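Local coordinates for Ro sixty-related protein, RSR (Deinococcus radiodurans, PDB 2NVO) that binds several small RNAs that accumulate during recovery from ultraviolet irradiation and contributes to the resistance of the bacterium to that radiation, at residues Arg43-Leu48 with Leu84-Asp89; Gly55-Ser60 with Leu513-Phe518; Gln359-Arg364 with Ala528-Glu533; Ala478-Ala483 with Pro507-Met512. All blocks are in the same frame, centred on the assembly; numbering follows the deposited sequence.

Overall arrangement
Contact 2 joins the helical TROVE horseshoe to the VWFA-like domain that closes it into a ring. It adds strand 56-59, next in the chain after helix 40-50, to the edge of the VWFA-like sheet. Contact 1 packs two TROVE helices, its centre about 19 Å from that of contact 2. Contacts 3 and 4 lie within the VWFA-like domain, their centres about 17 Å apart, and meet where Phe529 CZ is 3.5 Å from Met512 C. Arg46 of helix 40-50 reaches the backbone of Arg510 in contact 4. Contacts 1, 3 and 4 lie away from the calcium site at Ser372, Ser374 and Glu467. The side chain of Asp514 in contact 2 is about 11 Å from that of Thr441, a probable metal ligand by similarity.

Contact 1 of 4, residues Arg43-Leu48 with Leu84-Asp89; sequences RLTRFL and LRVTLD
Val86 CG1 enters between Leu44 and Thr45 where two helices of the TROVE domain pack together. This domain is a horseshoe of HEAT-like helical repeats. The segments 43-48 and 84-89 run in broadly the same direction, with their axes 44° apart and 9.7 Å from each other at closest approach. The tight part centres on Val86. Its CG1 lies 3.5 Å from Leu44 CD2 and 3.9 Å from Leu48 CD1, so one methyl branch touches both leucines. Leu44 holds CG anti to its backbone N (chi1 178°), which carries CD2 across to the valine. Leu48 sends CD1 over the backbone of the other helix, 3.8 Å from Thr87 CA. Its side chain crosses that of Thr87 at about a right angle.

The solvent side of the contact is at Thr45, which is partly exposed and gives little surface to it. No polar bond joins the two segments. The hydroxyls of Thr45 and Thr87 bond within their own helices, to Glu41 O and Ala83 O, one turn back. Val105 of helix 100-112 packs against both Leu48 and Thr87, and Leu75 of helix 70-78 touches Leu44. Small as its share of the surface is, Thr45 makes one close touch: its OG1 is 3.4 Å from Val86 CG1.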
loop_
_atom_site.group_PDB
_atom_site.type_symbol
_atom_site.label_atom_id
_atom_site.label_comp_id
_atom_site.label_asym_id
_atom_site.label_seq_id
_atom_site.Cartn_x
_atom_site.Cartn_y
_atom_site.Cartn_z
ATOM N N ARG A 43 -0.336 -17.381 13.197
ATOM C CA ARG A 43 -1.571 -16.649 13.416
ATOM C C ARG A 43 -1.273 -15.177 13.678
ATOM O O ARG A 43 -1.993 -14.303 13.214
ATOM C CB ARG A 43 -2.374 -17.252 14.569
ATOM C CG ARG A 43 -3.802 -16.741 14.623
ATOM C CD ARG A 43 -4.606 -17.384 15.743
ATOM N NE ARG A 43 -5.919 -16.759 15.892
ATOM C CZ ARG A 43 -6.885 -17.237 16.674
ATOM N NH1 ARG A 43 -6.684 -18.348 17.372
ATOM N NH2 ARG A 43 -8.049 -16.611 16.756
ATOM N N LEU A 44 -0.210 -14.909 14.422
ATOM C CA LEU A 44 0.193 -13.535 14.694
ATOM C C LEU A 44 0.737 -12.867 13.433
ATOM O O LEU A 44 0.468 -11.693 13.189
ATOM C CB LEU A 44 1.237 -13.472 15.812
ATOM C CG LEU A 44 1.756 -12.067 16.137
ATOM C CD1 LEU A 44 0.634 -11.212 16.725
ATOM C CD2 LEU A 44 2.945 -12.111 17.080
ATOM N N THR A 45 1.501 -13.609 12.632
ATOM C CA THR A 45 2.037 -13.043 11.397
ATOM C C THR A 45 0.882 -12.623 10.482
ATOM O O THR A 45 0.916 -11.555 9.863
ATOM C CB THR A 45 2.974 -14.031 10.650
ATOM O OG1 THR A 45 4.217 -14.147 11.354
ATOM C CG2 THR A 45 3.271 -13.529 9.251
ATOM N N ARG A 46 -0.148 -13.456 10.412
ATOM C CA ARG A 46 -1.294 -13.122 9.574
ATOM C C ARG A 46 -1.954 -11.832 10.040
ATOM O O ARG A 46 -2.319 -10.989 9.238
ATOM C CB ARG A 46 -2.320 -14.249 9.532
ATOM C CG ARG A 46 -3.475 -13.952 8.572
ATOM C CD ARG A 46 -4.308 -15.195 8.280
ATOM N NE ARG A 46 -3.573 -16.137 7.444
ATOM C CZ ARG A 46 -4.116 -17.185 6.832
ATOM N NH1 ARG A 46 -5.412 -17.434 6.966
ATOM N NH2 ARG A 46 -3.357 -17.986 6.083
ATOM N N PHE A 47 -2.108 -11.690 11.350
ATOM C CA PHE A 47 -2.680 -10.478 11.903
ATOM C C PHE A 47 -1.804 -9.261 11.593
ATOM O O PHE A 47 -2.304 -8.173 11.300
ATOM C CB PHE A 47 -2.881 -10.633 13.411
ATOM C CG PHE A 47 -3.271 -9.364 14.098
ATOM C CD1 PHE A 47 -4.608 -9.022 14.246
ATOM C CD2 PHE A 47 -2.302 -8.510 14.597
ATOM C CE1 PHE A 47 -4.970 -7.834 14.876
ATOM C CE2 PHE A 47 -2.661 -7.326 15.225
ATOM C CZ PHE A 47 -3.992 -6.998 15.366
ATOM N N LEU A 48 -0.495 -9.445 11.669
ATOM C CA LEU A 48 0.451 -8.366 11.386
ATOM C C LEU A 48 0.424 -7.892 9.935
ATOM O O LEU A 48 0.594 -6.711 9.663
ATOM C CB LEU A 48 1.866 -8.800 11.749
ATOM C CG LEU A 48 2.122 -8.941 13.245
ATOM C CD1 LEU A 48 3.460 -9.618 13.492
ATOM C CD2 LEU A 48 2.081 -7.560 13.893
ATOM N N LEU A 84 7.090 -10.562 20.183
ATOM C CA LEU A 84 8.062 -9.549 19.794
ATOM C C LEU A 84 8.964 -10.027 18.655
ATOM O O LEU A 84 9.283 -9.259 17.747
ATOM C CB LEU A 84 8.925 -9.185 20.996
ATOM C CG LEU A 84 9.316 -7.725 21.236
ATOM C CD1 LEU A 84 10.665 -7.666 21.947
ATOM C CD2 LEU A 84 9.359 -6.923 19.953
ATOM N N ARG A 85 9.399 -11.283 18.714
ATOM C CA ARG A 85 10.260 -11.820 17.667
ATOM C C ARG A 85 9.503 -11.899 16.340
ATOM O O ARG A 85 10.028 -11.521 15.294
ATOM C CB ARG A 85 10.813 -13.195 18.061
ATOM C CG ARG A 85 11.249 -14.060 16.879
ATOM C CD ARG A 85 11.899 -15.367 17.340
ATOM N NE ARG A 85 11.185 -15.977 18.460
ATOM C CZ ARG A 85 10.255 -16.920 18.334
ATOM N NH1 ARG A 85 9.922 -17.374 17.131
ATOM N NH2 ARG A 85 9.657 -17.410 19.415
ATOM N N VAL A 86 8.269 -12.391 16.401
ATOM C CA VAL A 86 7.387 -12.447 15.240
ATOM C C VAL A 86 7.207 -11.044 14.645
ATOM O O VAL A 86 7.311 -10.846 13.433
ATOM C CB VAL A 86 6.012 -13.057 15.619
ATOM C CG1 VAL A 86 5.066 -13.055 14.429
ATOM C CG2 VAL A 86 6.183 -14.470 16.162
ATOM N N THR A 87 6.967 -10.067 15.510
ATOM C CA THR A 87 6.745 -8.693 15.074
ATOM C C THR A 87 7.961 -8.093 14.382
ATOM O O THR A 87 7.825 -7.432 13.357
ATOM C CB THR A 87 6.270 -7.795 16.241
ATOM O OG1 THR A 87 4.997 -8.251 16.678
ATOM C CG2 THR A 87 6.139 -6.346 15.811
ATOM N N LEU A 88 9.153 -8.332 14.918
ATOM C CA LEU A 88 10.351 -7.810 14.272
ATOM C C LEU A 88 10.614 -8.490 12.926
ATOM O O LEU A 88 10.995 -7.830 11.958
ATOM C CB LEU A 88 11.569 -7.910 15.197
ATOM C CG LEU A 88 11.764 -6.712 16.136
ATOM C CD1 LEU A 88 10.477 -6.379 16.868
ATOM C CD2 LEU A 88 12.888 -6.989 17.127
ATOM N N ASP A 89 10.396 -9.804 12.874
ATOM C CA ASP A 89 10.511 -10.570 11.634
ATOM C C ASP A 89 9.626 -9.990 10.527
ATOM O O ASP A 89 10.038 -9.883 9.372
ATOM C CB ASP A 89 10.136 -12.041 11.863
ATOM C CG ASP A 89 11.238 -12.839 12.571
ATOM O OD1 ASP A 89 11.026 -14.047 12.817
ATOM O OD2 ASP A 89 12.304 -12.268 12.886
#

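Contact 2 of 4, residues Gly55-Ser60 with Leu513-Phe518; sequences GTFYAS and LDVVGF
Gly55 O accepts the backbone N-H of Asp514 at 2.7 Å, the first of four bonds that pair two parallel strands. Strand 56-59 thereby joins the edge of the VWFA-like sheet, although it comes from the TROVE part of the chain. Phe57 uses both its backbone groups: N donates to Asp514 O and O accepts from Val516 N at 2.8 Å. Ala59 N then donates to Val516 O at 3.0 Å.

Thr56, Tyr58, Asp514 and Val516 share one face of the sheet. There Thr56 CG2 meets Val516 CG2 at 3.6 Å and also lies over a face of the Tyr58 ring, toward its rim. Tyr58 and Val516 run side by side, and Tyr58 CD1 is 3.8 Å from Val516 CB. On the other face, Val515 CG1 comes to the edge of the Phe57 ring.

Further out, Val525 of helix 522-530 and Leu50 of helix 40-50 pack on Phe57. Tyr58 OH bonds to Glu501, and its ring stacks with His64. Asp514 OD2 also takes the backbone N-H groups of Ile504 and Ala505, which helps fix its carboxylate. A water bridges the polar ends of this face, 2.7 Å from both Thr56 OG1 and Asp514 OD2.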
loop_
_atom_site.group_PDB
_atom_site.type_symbol
_atom_site.label_atom_id
_atom_site.label_comp_id
_atom_site.label_asym_id
_atom_site.label_seq_id
_atom_site.Cartn_x
_atom_site.Cartn_y
_atom_site.Cartn_z
ATOM N N GLY A 55 -8.716 -14.723 7.511
ATOM C CA GLY A 55 -8.174 -14.780 6.161
ATOM C C GLY A 55 -8.756 -13.720 5.238
ATOM O O GLY A 55 -9.164 -14.027 4.118
ATOM N N THR A 56 -8.798 -12.472 5.693
ATOM C CA THR A 56 -9.434 -11.414 4.909
ATOM C C THR A 56 -8.520 -10.206 4.808
ATOM O O THR A 56 -8.061 -9.703 5.812
ATOM C CB THR A 56 -10.737 -10.926 5.556
ATOM O OG1 THR A 56 -11.618 -12.031 5.775
ATOM C CG2 THR A 56 -11.435 -9.905 4.647
ATOM N N PHE A 57 -8.239 -9.756 3.593
ATOM C CA PHE A 57 -7.538 -8.490 3.412
ATOM C C PHE A 57 -8.525 -7.404 2.984
ATOM O O PHE A 57 -9.111 -7.476 1.907
ATOM C CB PHE A 57 -6.414 -8.618 2.382
ATOM C CG PHE A 57 -5.607 -7.357 2.210
ATOM C CD1 PHE A 57 -4.930 -6.803 3.288
ATOM C CD2 PHE A 57 -5.516 -6.740 0.987
ATOM C CE1 PHE A 57 -4.185 -5.635 3.144
ATOM C CE2 PHE A 57 -4.766 -5.577 0.826
ATOM C CZ PHE A 57 -4.110 -5.020 1.917
ATOM N N TYR A 58 -8.713 -6.408 3.837
ATOM C CA TYR A 58 -9.524 -5.254 3.483
ATOM C C TYR A 58 -8.619 -4.270 2.780
ATOM O O TYR A 58 -7.797 -3.602 3.407
ATOM C CB TYR A 58 -10.166 -4.633 4.720
ATOM C CG TYR A 58 -11.262 -5.495 5.303
ATOM C CD1 TYR A 58 -12.531 -5.514 4.741
ATOM C CD2 TYR A 58 -11.020 -6.306 6.407
ATOM C CE1 TYR A 58 -13.537 -6.303 5.271
ATOM C CE2 TYR A 58 -12.014 -7.098 6.936
ATOM C CZ TYR A 58 -13.266 -7.090 6.368
ATOM O OH TYR A 58 -14.253 -7.879 6.906
ATOM N N ALA A 59 -8.758 -4.218 1.462
ATOM C CA ALA A 59 -7.778 -3.578 0.601
ATOM C C ALA A 59 -8.396 -2.257 0.368
ATOM O O ALA A 59 -9.190 -2.086 -0.557
ATOM C CB ALA A 59 -7.634 -4.338 -0.705
ATOM N N SER A 60 -8.043 -1.306 1.217
ATOM C CA SER A 60 -9.064 -0.369 1.579
ATOM C C SER A 60 -8.912 1.120 1.376
ATOM O O SER A 60 -7.962 1.640 0.785
ATOM C CB SER A 60 -9.556 -0.663 2.989
ATOM O OG SER A 60 -10.619 -1.592 2.937
ATOM N N LEU A 513 -7.935 -17.012 1.365
ATOM C CA LEU A 513 -7.813 -15.569 1.574
ATOM C C LEU A 513 -8.931 -14.855 0.823
ATOM O O LEU A 513 -9.142 -15.126 -0.354
ATOM C CB LEU A 513 -6.474 -15.071 1.028
ATOM C CG LEU A 513 -6.279 -13.551 1.115
ATOM C CD1 LEU A 513 -6.123 -13.164 2.555
ATOM C CD2 LEU A 513 -5.059 -13.094 0.292
ATOM N N ASP A 514 -9.634 -13.958 1.504
ATOM C CA ASP A 514 -10.612 -13.077 0.869
ATOM C C ASP A 514 -9.987 -11.690 0.776
ATOM O O ASP A 514 -9.470 -11.164 1.769
ATOM C CB ASP A 514 -11.885 -12.972 1.720
ATOM C CG ASP A 514 -12.733 -14.228 1.686
ATOM O OD1 ASP A 514 -12.505 -15.106 0.825
ATOM O OD2 ASP A 514 -13.656 -14.332 2.516
ATOM N N VAL A 515 -10.032 -11.103 -0.412
ATOM C CA VAL A 515 -9.590 -9.734 -0.621
ATOM C C VAL A 515 -10.836 -8.925 -0.908
ATOM O O VAL A 515 -11.507 -9.126 -1.929
ATOM C CB VAL A 515 -8.662 -9.624 -1.822
ATOM C CG1 VAL A 515 -8.240 -8.150 -2.061
ATOM C CG2 VAL A 515 -7.439 -10.555 -1.642
ATOM N N VAL A 516 -11.145 -8.014 0.002
ATOM C CA VAL A 516 -12.364 -7.226 -0.084
ATOM C C VAL A 516 -11.984 -5.845 -0.613
ATOM O O VAL A 516 -11.302 -5.079 0.059
ATOM C CB VAL A 516 -13.023 -7.094 1.304
ATOM C CG1 VAL A 516 -14.361 -6.340 1.201
ATOM C CG2 VAL A 516 -13.240 -8.472 1.908
ATOM N N GLY A 517 -12.426 -5.539 -1.820
ATOM C CA GLY A 517 -11.980 -4.346 -2.515
ATOM C C GLY A 517 -10.637 -4.587 -3.171
ATOM O O GLY A 517 -10.199 -5.731 -3.357
ATOM N N PHE A 518 -9.982 -3.503 -3.556
ATOM C CA PHE A 518 -8.661 -3.598 -4.139
ATOM C C PHE A 518 -7.941 -2.301 -3.880
ATOM O O PHE A 518 -8.571 -1.270 -3.656
ATOM C CB PHE A 518 -8.724 -3.864 -5.647
ATOM C CG PHE A 518 -7.680 -4.835 -6.140
ATOM C CD1 PHE A 518 -7.648 -6.128 -5.664
ATOM C CD2 PHE A 518 -6.748 -4.464 -7.107
ATOM C CE1 PHE A 518 -6.692 -7.042 -6.117
ATOM C CE2 PHE A 518 -5.792 -5.383 -7.581
ATOM C CZ PHE A 518 -5.771 -6.670 -7.082
HETATM O O HOH W 1 -13.871 -12.391 4.417
HETATM O O HOH W 2 -8.955 1.000 -2.092
#

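Contact 3 of 4, residues Gln359-Arg364 with Ala528-Glu533; sequences QPANTR and AFARGE
Ala361 and Arg531 bring their CA atoms to 5.5 Å, where the loop before strand 364-369 passes the end of helix 522-530 in the VWFA-like domain. The helix closes in a Schellman motif. Gly532 has positive phi (83°), while Glu533 N bonds to Ala528 O and Gly532 N to Phe529 O.

Two small side chains make the apolar core: Ala361 CB is 3.9 Å from Ala530 CB. Arg531 covers the neighbouring edge with the aliphatic part of its chain. Its CG lies 3.4 Å from Ala361 O, and CD continues past the carbonyls of Ala361 and Pro360. A bend at chi3 (-51°) turns the guanidinium back toward its own segment. Arg531 NH2 forms a salt bridge with Glu533 OE2 at 2.6 Å; the bond is bent (132°), on the syn side and tilted from both group planes.

The hydroxyl of Thr363 bonds to Thr459 OG1. Glu403 also holds the loop: its carboxylate accepts the backbone N-H groups of Ala361 and Thr363. The contact thus joins the loop before one sheet strand to the last helix of the domain, with Thr363 CG2 ending 3.9 Å from Ala530 O.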
loop_
_atom_site.group_PDB
_atom_site.type_symbol
_atom_site.label_atom_id
_atom_site.label_comp_id
_atom_site.label_asym_id
_atom_site.label_seq_id
_atom_site.Cartn_x
_atom_site.Cartn_y
_atom_site.Cartn_z
ATOM N N GLN A 359 7.203 -9.122 -8.796
ATOM C CA GLN A 359 7.695 -10.307 -8.080
ATOM C C GLN A 359 6.626 -11.402 -8.058
ATOM O O GLN A 359 5.619 -11.269 -7.386
ATOM C CB GLN A 359 8.130 -9.963 -6.653
ATOM C CG GLN A 359 9.179 -8.854 -6.576
ATOM C CD GLN A 359 10.388 -9.104 -7.478
ATOM O OE1 GLN A 359 10.841 -8.205 -8.190
ATOM N NE2 GLN A 359 10.915 -10.327 -7.444
ATOM N N PRO A 360 6.856 -12.482 -8.812
ATOM C CA PRO A 360 5.914 -13.590 -8.994
ATOM C C PRO A 360 5.791 -14.460 -7.750
ATOM O O PRO A 360 6.692 -14.492 -6.913
ATOM C CB PRO A 360 6.551 -14.413 -10.117
ATOM C CG PRO A 360 7.641 -13.561 -10.684
ATOM C CD PRO A 360 8.087 -12.678 -9.581
ATOM N N ALA A 361 4.663 -15.144 -7.615
ATOM C CA ALA A 361 4.518 -16.146 -6.574
ATOM C C ALA A 361 5.402 -17.346 -6.899
ATOM O O ALA A 361 5.827 -18.067 -6.004
ATOM C CB ALA A 361 3.074 -16.594 -6.464
ATOM N N ASN A 362 5.642 -17.556 -8.187
ATOM C CA ASN A 362 6.269 -18.771 -8.671
ATOM C C ASN A 362 5.449 -20.008 -8.325
ATOM O O ASN A 362 5.981 -21.013 -7.872
ATOM C CB ASN A 362 7.698 -18.900 -8.129
ATOM C CG ASN A 362 8.492 -19.943 -8.866
ATOM O OD1 ASN A 362 8.282 -20.167 -10.063
ATOM N ND2 ASN A 362 9.410 -20.599 -8.162
ATOM N N THR A 363 4.140 -19.917 -8.531
ATOM C CA THR A 363 3.239 -21.040 -8.325
ATOM C C THR A 363 2.372 -21.153 -9.568
ATOM O O THR A 363 2.307 -20.219 -10.382
ATOM C CB THR A 363 2.332 -20.854 -7.092
ATOM O OG1 THR A 363 1.419 -19.776 -7.329
ATOM C CG2 THR A 363 3.157 -20.548 -5.831
ATOM N N ARG A 364 1.734 -22.300 -9.730
ATOM C CA ARG A 364 0.902 -22.538 -10.888
ATOM C C ARG A 364 -0.501 -22.054 -10.562
ATOM O O ARG A 364 -1.119 -22.518 -9.620
ATOM C CB ARG A 364 0.911 -24.017 -11.265
ATOM C CG ARG A 364 2.337 -24.529 -11.528
ATOM C CD ARG A 364 2.357 -26.025 -11.685
ATOM N NE ARG A 364 1.315 -26.446 -12.606
ATOM C CZ ARG A 364 1.410 -26.409 -13.933
ATOM N NH1 ARG A 364 2.524 -25.978 -14.529
ATOM N NH2 ARG A 364 0.381 -26.819 -14.666
ATOM N N ALA A 528 2.270 -12.808 -1.680
ATOM C CA ALA A 528 2.865 -13.282 -0.431
ATOM C C ALA A 528 2.060 -14.446 0.117
ATOM O O ALA A 528 2.615 -15.436 0.591
ATOM C CB ALA A 528 2.937 -12.159 0.593
ATOM N N PHE A 529 0.736 -14.324 0.054
ATOM C CA PHE A 529 -0.147 -15.397 0.503
ATOM C C PHE A 529 0.073 -16.679 -0.309
ATOM O O PHE A 529 0.159 -17.775 0.251
ATOM C CB PHE A 529 -1.610 -14.949 0.405
ATOM C CG PHE A 529 -2.597 -16.054 0.628
ATOM C CD1 PHE A 529 -3.227 -16.654 -0.442
ATOM C CD2 PHE A 529 -2.890 -16.494 1.906
ATOM C CE1 PHE A 529 -4.145 -17.666 -0.254
ATOM C CE2 PHE A 529 -3.809 -17.518 2.108
ATOM C CZ PHE A 529 -4.430 -18.113 1.019
ATOM N N ALA A 530 0.153 -16.550 -1.628
ATOM C CA ALA A 530 0.290 -17.722 -2.490
ATOM C C ALA A 530 1.612 -18.444 -2.225
ATOM O O ALA A 530 1.696 -19.665 -2.364
ATOM C CB ALA A 530 0.200 -17.332 -3.960
ATOM N N ARG A 531 2.634 -17.673 -1.861
ATOM C CA ARG A 531 3.950 -18.229 -1.545
ATOM C C ARG A 531 3.969 -18.869 -0.164
ATOM O O ARG A 531 4.990 -19.411 0.249
ATOM C CB ARG A 531 5.027 -17.143 -1.601
ATOM C CG ARG A 531 5.331 -16.613 -2.983
ATOM C CD ARG A 531 6.442 -15.542 -2.958
ATOM N NE ARG A 531 6.178 -14.500 -1.967
ATOM C CZ ARG A 531 6.506 -13.218 -2.116
ATOM N NH1 ARG A 531 7.108 -12.810 -3.226
ATOM N NH2 ARG A 531 6.227 -12.338 -1.159
ATOM N N GLY A 532 2.851 -18.794 0.554
ATOM C CA GLY A 532 2.758 -19.351 1.893
ATOM C C GLY A 532 3.286 -18.460 3.013
ATOM O O GLY A 532 3.511 -18.940 4.119
ATOM N N GLU A 533 3.475 -17.169 2.740
ATOM C CA GLU A 533 4.062 -16.240 3.714
ATOM C C GLU A 533 3.047 -15.436 4.557
ATOM O O GLU A 533 3.439 -14.579 5.346
ATOM C CB GLU A 533 5.010 -15.260 3.001
ATOM C CG GLU A 533 6.111 -15.923 2.189
ATOM C CD GLU A 533 6.708 -15.002 1.129
ATOM O OE1 GLU A 533 7.648 -15.430 0.426
ATOM O OE2 GLU A 533 6.239 -13.854 0.983
#

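Contact 4 of 4, residues Ala478-Ala483 with Pro507-Met512; sequences ALDQYA and PQRRDM
A salt-bridge network of Asp480, Arg509 and Asp511 ties helix 475-486 of the VWFA-like domain to the loop leading into strand 512-517. Arg509 lies between the two acids and holds each with two nitrogens. Its grip on Asp480 is end-on: NH1 and NH2 both donate to Asp480 OD1, each at 3.1 Å. Both come from the same face of the Asp480 carboxylate, whose plane is turned 34° from the guanidinium. NH1 also makes a weak bond to Asp480 OD2. The grip on Asp511 is side-on and better aligned. Arg509 NE donates to Asp511 OD1 at 2.9 Å, nearly straight at 173°, and NH2 to Asp511 OD2 at 2.7 Å. Both Asp511 oxygens use their syn lone pairs. The bend of Arg509 at chi3 (65°) turns the NE and NH2 edge to Asp511 and the NH1 and NH2 end to Asp480, so NH2 serves both.

Leu479 provides the apolar part beside the network. Its CB is 3.8 Å from Arg509 NH2, and its CD1 packs on Met512 CG at 3.9 Å. Leu492 of strand 491-496 touches both Leu479 and Met512. Pro490 also packs on the leucine.

Asp511 therefore positions the guanidinium from within its own loop, and Asp480 meets it from the helix. One positive group shared by two carboxylates would be expected to ease the repulsion between the acids and to keep both ionised.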
loop_
_atom_site.group_PDB
_atom_site.type_symbol
_atom_site.label_atom_id
_atom_site.label_comp_id
_atom_site.label_asym_id
_atom_site.label_seq_id
_atom_site.Cartn_x
_atom_site.Cartn_y
_atom_site.Cartn_z
ATOM N N ALA A 478 -14.568 -28.408 -1.609
ATOM C CA ALA A 478 -13.850 -28.462 -2.881
ATOM C C ALA A 478 -12.348 -28.610 -2.691
ATOM O O ALA A 478 -11.726 -29.459 -3.318
ATOM C CB ALA A 478 -14.165 -27.225 -3.749
ATOM N N LEU A 479 -11.761 -27.775 -1.839
ATOM C CA LEU A 479 -10.323 -27.819 -1.626
ATOM C C LEU A 479 -9.864 -29.146 -1.004
ATOM O O LEU A 479 -8.800 -29.666 -1.362
ATOM C CB LEU A 479 -9.869 -26.652 -0.756
ATOM C CG LEU A 479 -9.881 -25.277 -1.445
ATOM C CD1 LEU A 479 -9.799 -24.170 -0.406
ATOM C CD2 LEU A 479 -8.720 -25.190 -2.433
ATOM N N ASP A 480 -10.652 -29.656 -0.064
ATOM C CA ASP A 480 -10.408 -30.974 0.524
ATOM C C ASP A 480 -10.418 -32.069 -0.534
ATOM O O ASP A 480 -9.507 -32.887 -0.585
ATOM C CB ASP A 480 -11.458 -31.290 1.589
ATOM C CG ASP A 480 -11.372 -30.360 2.786
ATOM O OD1 ASP A 480 -10.290 -29.776 3.009
ATOM O OD2 ASP A 480 -12.377 -30.215 3.505
ATOM N N GLN A 481 -11.456 -32.076 -1.365
ATOM C CA GLN A 481 -11.579 -33.042 -2.449
ATOM C C GLN A 481 -10.413 -32.991 -3.429
ATOM O O GLN A 481 -9.956 -34.032 -3.902
ATOM C CB GLN A 481 -12.921 -32.897 -3.170
ATOM C CG GLN A 481 -14.099 -33.362 -2.334
ATOM C CD GLN A 481 -15.439 -33.158 -3.020
ATOM O OE1 GLN A 481 -15.505 -32.798 -4.196
ATOM N NE2 GLN A 481 -16.516 -33.387 -2.284
ATOM N N TYR A 482 -9.909 -31.792 -3.715
ATOM C CA TYR A 482 -8.762 -31.652 -4.609
ATOM C C TYR A 482 -7.534 -32.304 -3.981
ATOM O O TYR A 482 -6.838 -33.084 -4.622
ATOM C CB TYR A 482 -8.462 -30.173 -4.906
ATOM C CG TYR A 482 -7.358 -29.975 -5.926
ATOM C CD1 TYR A 482 -7.643 -29.731 -7.262
ATOM C CD2 TYR A 482 -6.032 -30.041 -5.545
ATOM C CE1 TYR A 482 -6.606 -29.555 -8.198
ATOM C CE2 TYR A 482 -5.011 -29.865 -6.450
ATOM C CZ TYR A 482 -5.296 -29.629 -7.770
ATOM O OH TYR A 482 -4.242 -29.471 -8.642
ATOM N N ALA A 483 -7.271 -31.961 -2.724
ATOM C CA ALA A 483 -6.140 -32.526 -2.002
ATOM C C ALA A 483 -6.251 -34.041 -1.994
ATOM O O ALA A 483 -5.275 -34.731 -2.243
ATOM C CB ALA A 483 -6.110 -31.996 -0.582
ATOM N N PRO A 507 -12.001 -18.987 8.552
ATOM C CA PRO A 507 -11.074 -18.407 9.531
ATOM C C PRO A 507 -10.236 -19.489 10.198
ATOM O O PRO A 507 -9.094 -19.238 10.585
ATOM C CB PRO A 507 -12.012 -17.764 10.558
ATOM C CG PRO A 507 -13.278 -17.527 9.821
ATOM C CD PRO A 507 -13.401 -18.678 8.875
ATOM N N GLN A 508 -10.804 -20.685 10.310
ATOM C CA GLN A 508 -10.115 -21.822 10.911
ATOM C C GLN A 508 -9.095 -22.478 9.974
ATOM O O GLN A 508 -8.260 -23.265 10.416
ATOM C CB GLN A 508 -11.128 -22.866 11.381
ATOM C CG GLN A 508 -12.218 -22.318 12.288
ATOM C CD GLN A 508 -12.954 -23.416 13.044
ATOM O OE1 GLN A 508 -12.719 -24.605 12.816
ATOM N NE2 GLN A 508 -13.846 -23.023 13.955
ATOM N N ARG A 509 -9.151 -22.164 8.686
ATOM C CA ARG A 509 -8.179 -22.735 7.757
ATOM C C ARG A 509 -7.079 -21.737 7.442
ATOM O O ARG A 509 -7.180 -20.574 7.802
ATOM C CB ARG A 509 -8.863 -23.206 6.480
ATOM C CG ARG A 509 -9.942 -24.250 6.735
ATOM C CD ARG A 509 -10.757 -24.518 5.492
ATOM N NE ARG A 509 -9.953 -25.114 4.433
ATOM C CZ ARG A 509 -10.089 -26.356 3.992
ATOM N NH1 ARG A 509 -11.012 -27.159 4.517
ATOM N NH2 ARG A 509 -9.297 -26.797 3.019
ATOM N N ARG A 510 -6.022 -22.201 6.792
ATOM C CA ARG A 510 -4.925 -21.320 6.415
ATOM C C ARG A 510 -4.798 -21.204 4.908
ATOM O O ARG A 510 -4.028 -20.378 4.423
ATOM C CB ARG A 510 -3.600 -21.819 6.988
ATOM C CG ARG A 510 -3.488 -21.664 8.486
ATOM C CD ARG A 510 -2.036 -21.729 8.952
ATOM N NE ARG A 510 -1.241 -20.622 8.425
ATOM C CZ ARG A 510 -0.186 -20.765 7.625
ATOM N NH1 ARG A 510 0.226 -21.976 7.264
ATOM N NH2 ARG A 510 0.467 -19.693 7.194
ATOM N N ASP A 511 -5.551 -22.029 4.176
ATOM C CA ASP A 511 -5.388 -22.124 2.729
ATOM C C ASP A 511 -6.319 -21.183 1.947
ATOM O O ASP A 511 -6.481 -21.344 0.752
ATOM C CB ASP A 511 -5.550 -23.583 2.245
ATOM C CG ASP A 511 -6.885 -24.219 2.679
ATOM O OD1 ASP A 511 -7.719 -23.544 3.320
ATOM O OD2 ASP A 511 -7.109 -25.411 2.374
ATOM N N MET A 512 -6.908 -20.202 2.626
ATOM C CA MET A 512 -7.909 -19.343 1.995
ATOM C C MET A 512 -7.712 -17.877 2.347
ATOM O O MET A 512 -7.407 -17.536 3.489
ATOM C CB MET A 512 -9.322 -19.754 2.429
ATOM C CG MET A 512 -9.634 -21.202 2.154
ATOM S SD MET A 512 -11.263 -21.701 2.752
ATOM C CE MET A 512 -12.318 -21.219 1.385
#